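Local coordinates for protein parvulin 42 (Trypanosoma brucei brucei, PDB 6GMP) that probably catalyses the cis-trans isomerisation of peptidyl-prolyl bonds through its parvulin-type domain, and as a whole protein may bind mRNA, at residues S22-R35 with V66-D78. Numbering follows the deposited sequence. Where two conformers were deposited one is given.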
loop_
_atom_site.group_PDB
_atom_site.type_symbol
_atom_site.label_atom_id
_atom_site.label_comp_id
_atom_site.label_asym_id
_atom_site.label_seq_id
_atom_site.Cartn_x
_atom_site.Cartn_y
_atom_site.Cartn_z
ATOM N N SER A 22 -8.149 -11.884 3.740
ATOM C CA SER A 22 -7.821 -12.750 2.618
ATOM C C SER A 22 -7.223 -11.873 1.530
ATOM O O SER A 22 -7.664 -10.739 1.330
ATOM C CB SER A 22 -9.073 -13.455 2.089
ATOM O OG SER A 22 -9.627 -14.319 3.063
ATOM N N SER A 23 -6.218 -12.381 0.821
ATOM C CA SER A 23 -5.676 -11.630 -0.300
ATOM C C SER A 23 -6.657 -11.587 -1.449
ATOM O O SER A 23 -7.293 -12.595 -1.791
ATOM C CB SER A 23 -4.374 -12.238 -0.815
ATOM O OG SER A 23 -3.828 -11.396 -1.815
ATOM N N LEU A 24 -6.744 -10.412 -2.065
ATOM C CA LEU A 24 -7.545 -10.230 -3.272
ATOM C C LEU A 24 -6.672 -9.908 -4.489
ATOM O O LEU A 24 -7.194 -9.566 -5.555
ATOM C CB LEU A 24 -8.576 -9.135 -3.045
ATOM C CG LEU A 24 -9.667 -9.477 -2.021
ATOM C CD1 LEU A 24 -10.632 -8.314 -1.874
ATOM C CD2 LEU A 24 -10.424 -10.742 -2.408
ATOM N N ALA A 25 -5.354 -10.025 -4.334
ATOM C CA ALA A 25 -4.428 -9.809 -5.438
ATOM C C ALA A 25 -4.422 -11.017 -6.364
ATOM O O ALA A 25 -4.615 -12.133 -5.909
ATOM C CB ALA A 25 -3.044 -9.592 -4.899
ATOM N N PRO A 26 -4.183 -10.796 -7.669
ATOM C CA PRO A 26 -4.163 -11.911 -8.628
ATOM C C PRO A 26 -3.183 -13.037 -8.274
ATOM O O PRO A 26 -3.445 -14.209 -8.522
ATOM C CB PRO A 26 -3.713 -11.239 -9.921
ATOM C CG PRO A 26 -4.193 -9.846 -9.812
ATOM C CD PRO A 26 -4.078 -9.490 -8.351
ATOM N N ARG A 27 -2.042 -12.648 -7.723
ATOM C CA ARG A 27 -0.945 -13.559 -7.428
ATOM C C ARG A 27 -1.359 -14.713 -6.499
ATOM O O ARG A 27 -0.936 -15.860 -6.673
ATOM C CB ARG A 27 0.171 -12.697 -6.831
ATOM C CG ARG A 27 1.221 -13.361 -5.999
ATOM C CD ARG A 27 2.249 -12.313 -5.590
ATOM N NE ARG A 27 1.714 -11.360 -4.617
ATOM C CZ ARG A 27 1.570 -11.627 -3.323
ATOM N NH1 ARG A 27 1.938 -12.802 -2.831
ATOM N NH2 ARG A 27 1.060 -10.705 -2.515
ATOM N N ASN A 28 -2.229 -14.407 -5.543
ATOM C CA ASN A 28 -2.578 -15.339 -4.483
ATOM C C ASN A 28 -4.009 -15.119 -4.008
ATOM O O ASN A 28 -4.310 -15.212 -2.820
ATOM C CB ASN A 28 -1.599 -15.187 -3.319
ATOM C CG ASN A 28 -1.693 -13.835 -2.644
ATOM O OD1 ASN A 28 -2.175 -12.865 -3.228
ATOM N ND2 ASN A 28 -1.219 -13.761 -1.406
ATOM N N LYS A 29 -4.890 -14.822 -4.951
ATOM C CA LYS A 29 -6.297 -14.603 -4.670
ATOM C C LYS A 29 -6.863 -15.704 -3.771
ATOM O O LYS A 29 -6.733 -16.885 -4.068
ATOM C CB LYS A 29 -7.074 -14.578 -5.984
ATOM C CG LYS A 29 -8.565 -14.310 -5.836
ATOM C CD LYS A 29 -8.837 -12.849 -5.527
ATOM C CE LYS A 29 -9.309 -12.098 -6.769
ATOM N NZ LYS A 29 -9.534 -10.644 -6.493
ATOM N N GLY A 30 -7.453 -15.306 -2.651
ATOM C CA GLY A 30 -8.098 -16.251 -1.758
ATOM C C GLY A 30 -7.195 -16.742 -0.644
ATOM O O GLY A 30 -7.668 -17.452 0.248
ATOM N N GLU A 31 -5.914 -16.381 -0.668
ATOM C CA GLU A 31 -5.004 -16.828 0.380
ATOM C C GLU A 31 -5.448 -16.211 1.702
ATOM O O GLU A 31 -5.568 -14.991 1.814
ATOM C CB GLU A 31 -3.541 -16.471 0.080
ATOM C CG GLU A 31 -2.573 -17.123 1.080
ATOM C CD GLU A 31 -1.110 -16.787 0.852
ATOM O OE1 GLU A 31 -0.778 -16.133 -0.159
ATOM O OE2 GLU A 31 -0.282 -17.177 1.702
ATOM N N LYS A 32 -5.692 -17.043 2.707
ATOM C CA LYS A 32 -6.101 -16.535 4.008
ATOM C C LYS A 32 -4.913 -15.848 4.672
ATOM O O LYS A 32 -3.797 -16.364 4.637
ATOM C CB LYS A 32 -6.615 -17.677 4.888
ATOM C CG LYS A 32 -7.098 -17.240 6.259
ATOM C CD LYS A 32 -7.418 -18.448 7.128
ATOM C CE LYS A 32 -7.610 -18.053 8.581
ATOM N NZ LYS A 32 -7.618 -19.231 9.484
ATOM N N ILE A 33 -5.157 -14.676 5.256
ATOM C CA ILE A 33 -4.116 -13.901 5.930
ATOM C C ILE A 33 -4.181 -14.175 7.425
ATOM O O ILE A 33 -5.178 -13.861 8.062
ATOM C CB ILE A 33 -4.302 -12.394 5.697
ATOM C CG1 ILE A 33 -4.349 -12.076 4.200
ATOM C CG2 ILE A 33 -3.182 -11.607 6.372
ATOM C CD1 ILE A 33 -3.147 -12.571 3.420
ATOM N N THR A 34 -3.128 -14.781 7.967
ATOM C CA THR A 34 -3.083 -15.154 9.375
ATOM C C THR A 34 -1.998 -14.425 10.177
ATOM O O THR A 34 -1.937 -14.589 11.393
ATOM C CB THR A 34 -2.874 -16.658 9.542
ATOM O OG1 THR A 34 -1.762 -17.068 8.741
ATOM C CG2 THR A 34 -4.107 -17.412 9.093
ATOM N N ARG A 35 -1.171 -13.615 9.515
ATOM C CA ARG A 35 -0.077 -12.922 10.201
ATOM C C ARG A 35 -0.627 -11.916 11.192
ATOM O O ARG A 35 -1.749 -11.433 11.048
ATOM C CB ARG A 35 0.866 -12.238 9.202
ATOM C CG ARG A 35 0.345 -10.950 8.586
ATOM C CD ARG A 35 1.415 -10.278 7.730
ATOM N NE ARG A 35 1.779 -11.070 6.567
ATOM C CZ ARG A 35 1.154 -11.030 5.393
ATOM N NH1 ARG A 35 0.102 -10.249 5.206
ATOM N NH2 ARG A 35 1.576 -11.780 4.393
ATOM N N VAL A 66 4.251 -3.738 -5.520
ATOM C CA VAL A 66 2.841 -4.121 -5.572
ATOM C C VAL A 66 2.710 -5.562 -6.073
ATOM O O VAL A 66 2.021 -6.396 -5.476
ATOM C CB VAL A 66 2.023 -3.188 -6.502
ATOM C CG1 VAL A 66 0.602 -3.709 -6.660
ATOM C CG2 VAL A 66 2.022 -1.729 -5.990
ATOM N N ARG A 67 3.377 -5.847 -7.193
ATOM C CA ARG A 67 3.325 -7.178 -7.787
ATOM C C ARG A 67 3.846 -8.267 -6.846
ATOM O O ARG A 67 3.310 -9.367 -6.834
ATOM C CB ARG A 67 4.097 -7.221 -9.103
ATOM C CG ARG A 67 3.449 -6.411 -10.180
ATOM C CD ARG A 67 4.343 -6.283 -11.375
ATOM N NE ARG A 67 3.692 -5.527 -12.442
ATOM C CZ ARG A 67 4.304 -5.107 -13.537
ATOM N NH1 ARG A 67 5.583 -5.391 -13.741
ATOM N NH2 ARG A 67 3.628 -4.416 -14.434
ATOM N N ASP A 68 4.863 -7.939 -6.056
ATOM C CA ASP A 68 5.498 -8.925 -5.182
ATOM C C ASP A 68 4.777 -9.104 -3.849
ATOM O O ASP A 68 4.815 -10.190 -3.275
ATOM C CB ASP A 68 6.958 -8.550 -4.917
ATOM C CG ASP A 68 7.837 -8.657 -6.155
ATOM O OD1 ASP A 68 7.427 -9.298 -7.149
ATOM O OD2 ASP A 68 8.940 -8.081 -6.115
ATOM N N PHE A 69 4.103 -8.062 -3.361
ATOM C CA PHE A 69 3.659 -8.047 -1.966
ATOM C C PHE A 69 2.220 -7.604 -1.704
ATOM O O PHE A 69 1.685 -7.942 -0.655
ATOM C CB PHE A 69 4.580 -7.179 -1.094
ATOM C CG PHE A 69 5.991 -7.687 -0.993
ATOM C CD1 PHE A 69 6.302 -8.776 -0.181
ATOM C CD2 PHE A 69 7.019 -7.063 -1.681
ATOM C CE1 PHE A 69 7.601 -9.233 -0.078
ATOM C CE2 PHE A 69 8.321 -7.517 -1.580
ATOM C CZ PHE A 69 8.613 -8.603 -0.778
ATOM N N SER A 70 1.590 -6.842 -2.596
ATOM C CA SER A 70 0.278 -6.300 -2.247
ATOM C C SER A 70 -0.778 -7.392 -2.194
ATOM O O SER A 70 -0.786 -8.325 -3.002
ATOM C CB SER A 70 -0.175 -5.204 -3.196
ATOM O OG SER A 70 -1.366 -4.632 -2.652
ATOM N N GLU A 71 -1.685 -7.246 -1.240
ATOM C CA GLU A 71 -2.773 -8.185 -1.015
ATOM C C GLU A 71 -4.135 -7.531 -1.289
ATOM O O GLU A 71 -5.173 -8.115 -1.021
ATOM C CB GLU A 71 -2.671 -8.742 0.411
ATOM C CG GLU A 71 -1.438 -9.617 0.548
ATOM C CD GLU A 71 -1.025 -9.917 1.967
ATOM O OE1 GLU A 71 -1.541 -9.317 2.938
ATOM O OE2 GLU A 71 -0.133 -10.777 2.121
ATOM N N CYS A 72 -4.094 -6.322 -1.848
ATOM C CA CYS A 72 -5.296 -5.585 -2.214
ATOM C C CYS A 72 -5.764 -5.960 -3.609
ATOM O O CYS A 72 -4.949 -6.270 -4.481
ATOM C CB CYS A 72 -5.005 -4.084 -2.169
ATOM S SG CYS A 72 -6.396 -3.031 -2.617
ATOM N N GLY A 73 -7.068 -5.902 -3.836
ATOM C CA GLY A 73 -7.612 -6.147 -5.156
ATOM C C GLY A 73 -7.073 -5.184 -6.194
ATOM O O GLY A 73 -7.040 -5.522 -7.387
ATOM N N SER A 74 -6.646 -4.003 -5.761
ATOM C CA SER A 74 -6.064 -3.027 -6.685
ATOM C C SER A 74 -4.812 -3.565 -7.371
ATOM O O SER A 74 -4.367 -3.011 -8.378
ATOM C CB SER A 74 -5.728 -1.725 -5.972
ATOM O OG SER A 74 -4.767 -1.925 -4.959
ATOM N N ALA A 75 -4.246 -4.644 -6.846
ATOM C CA ALA A 75 -3.077 -5.244 -7.479
ATOM C C ALA A 75 -3.410 -5.751 -8.888
ATOM O O ALA A 75 -2.500 -5.953 -9.696
ATOM C CB ALA A 75 -2.510 -6.360 -6.606
ATOM N N LYS A 76 -4.691 -5.932 -9.210
ATOM C CA LYS A 76 -5.067 -6.378 -10.548
ATOM C C LYS A 76 -4.810 -5.281 -11.580
ATOM O O LYS A 76 -4.829 -5.540 -12.784
ATOM C CB LYS A 76 -6.528 -6.840 -10.596
ATOM C CG LYS A 76 -7.558 -5.724 -10.633
ATOM C CD LYS A 76 -8.977 -6.286 -10.730
ATOM C CE LYS A 76 -9.730 -6.185 -9.410
ATOM N NZ LYS A 76 -9.193 -7.094 -8.358
ATOM N N ARG A 77 -4.582 -4.060 -11.101
ATOM C CA ARG A 77 -4.161 -2.957 -11.967
ATOM C C ARG A 77 -2.894 -2.332 -11.389
ATOM O O ARG A 77 -2.695 -1.117 -11.404
ATOM C CB ARG A 77 -5.269 -1.915 -12.154
ATOM C CG ARG A 77 -6.353 -2.305 -13.165
ATOM C CD ARG A 77 -5.783 -2.737 -14.530
ATOM N NE ARG A 77 -6.047 -4.152 -14.783
ATOM C CZ ARG A 77 -7.070 -4.619 -15.499
ATOM N NH1 ARG A 77 -7.937 -3.791 -16.069
ATOM N NH2 ARG A 77 -7.223 -5.928 -15.656
ATOM N N ASP A 78 -2.030 -3.203 -10.881
ATOM C CA ASP A 78 -0.704 -2.823 -10.386
ATOM C C ASP A 78 -0.748 -1.802 -9.254
ATOM O O ASP A 78 0.227 -1.088 -9.015
ATOM C CB ASP A 78 0.198 -2.329 -11.533
ATOM C CG ASP A 78 0.880 -3.471 -12.288
ATOM O OD1 ASP A 78 1.059 -4.567 -11.703
ATOM O OD2 ASP A 78 1.269 -3.269 -13.452
HETATM O O HOH W 1 0.453 -8.765 -5.413
HETATM O O HOH W 2 0.741 -12.104 -0.027
#
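Arg35 grips the carboxylate of Glu71 end-on. Arg35 NH1 lies 3.0 Å from Glu71 OE1, and Arg35 NH2 the same from Glu71 OE2, each bond using a syn lone pair. The guanidinium and carboxylate planes are only 15° apart, which makes this a nearly flat bidentate salt bridge. Arg35 reaches it with CG between its backbone N and carbonyl carbon (chi1 76°) and a bend at chi3. Glu71 comes from the opposite direction on an extended chain, and Ile33 CD1 packs against its carboxyl carbon.

Arg27 lies among the carbonyl oxygens of Arg67 to Ser70. Its chain runs out extended, then bends at chi3, which turns the guanidinium in among them. Asp68 O sits over one guanidinium face, Asn28 OD1 over the other. Arg27 NH2 donates to Ser70 O at 3.1 Å, tilted from the guanidinium plane. Water 1 accepts from Arg27 NE and lies near Val66 O and Ser70 O. Water 2 joins Arg27 NH2 to Glu71 OE2, linking the two arginine sites.

Leu24 N bonds almost straight to Glu71 O (3.0 Å, 177°). Ser23 OG accepts from Ala25 N in an ST turn and donates to Asn28 OD1. Further along, Ala25 CB meets Ala75 CB at 3.7 Å. Pro26 CG lies against Lys76 CA and CB, the side chains crossing at about a right angle.

Within the PPIC-type (parvulin) PPIase domain, the contact fastens the long loop between strand 6-13 and helix 37-49 to the chain leaving helix 59-69. Lys14, just past strand 6-13, completes the salt-bridge site: its N donates to Glu71 OE1, and its O accepts from Arg35 NH1.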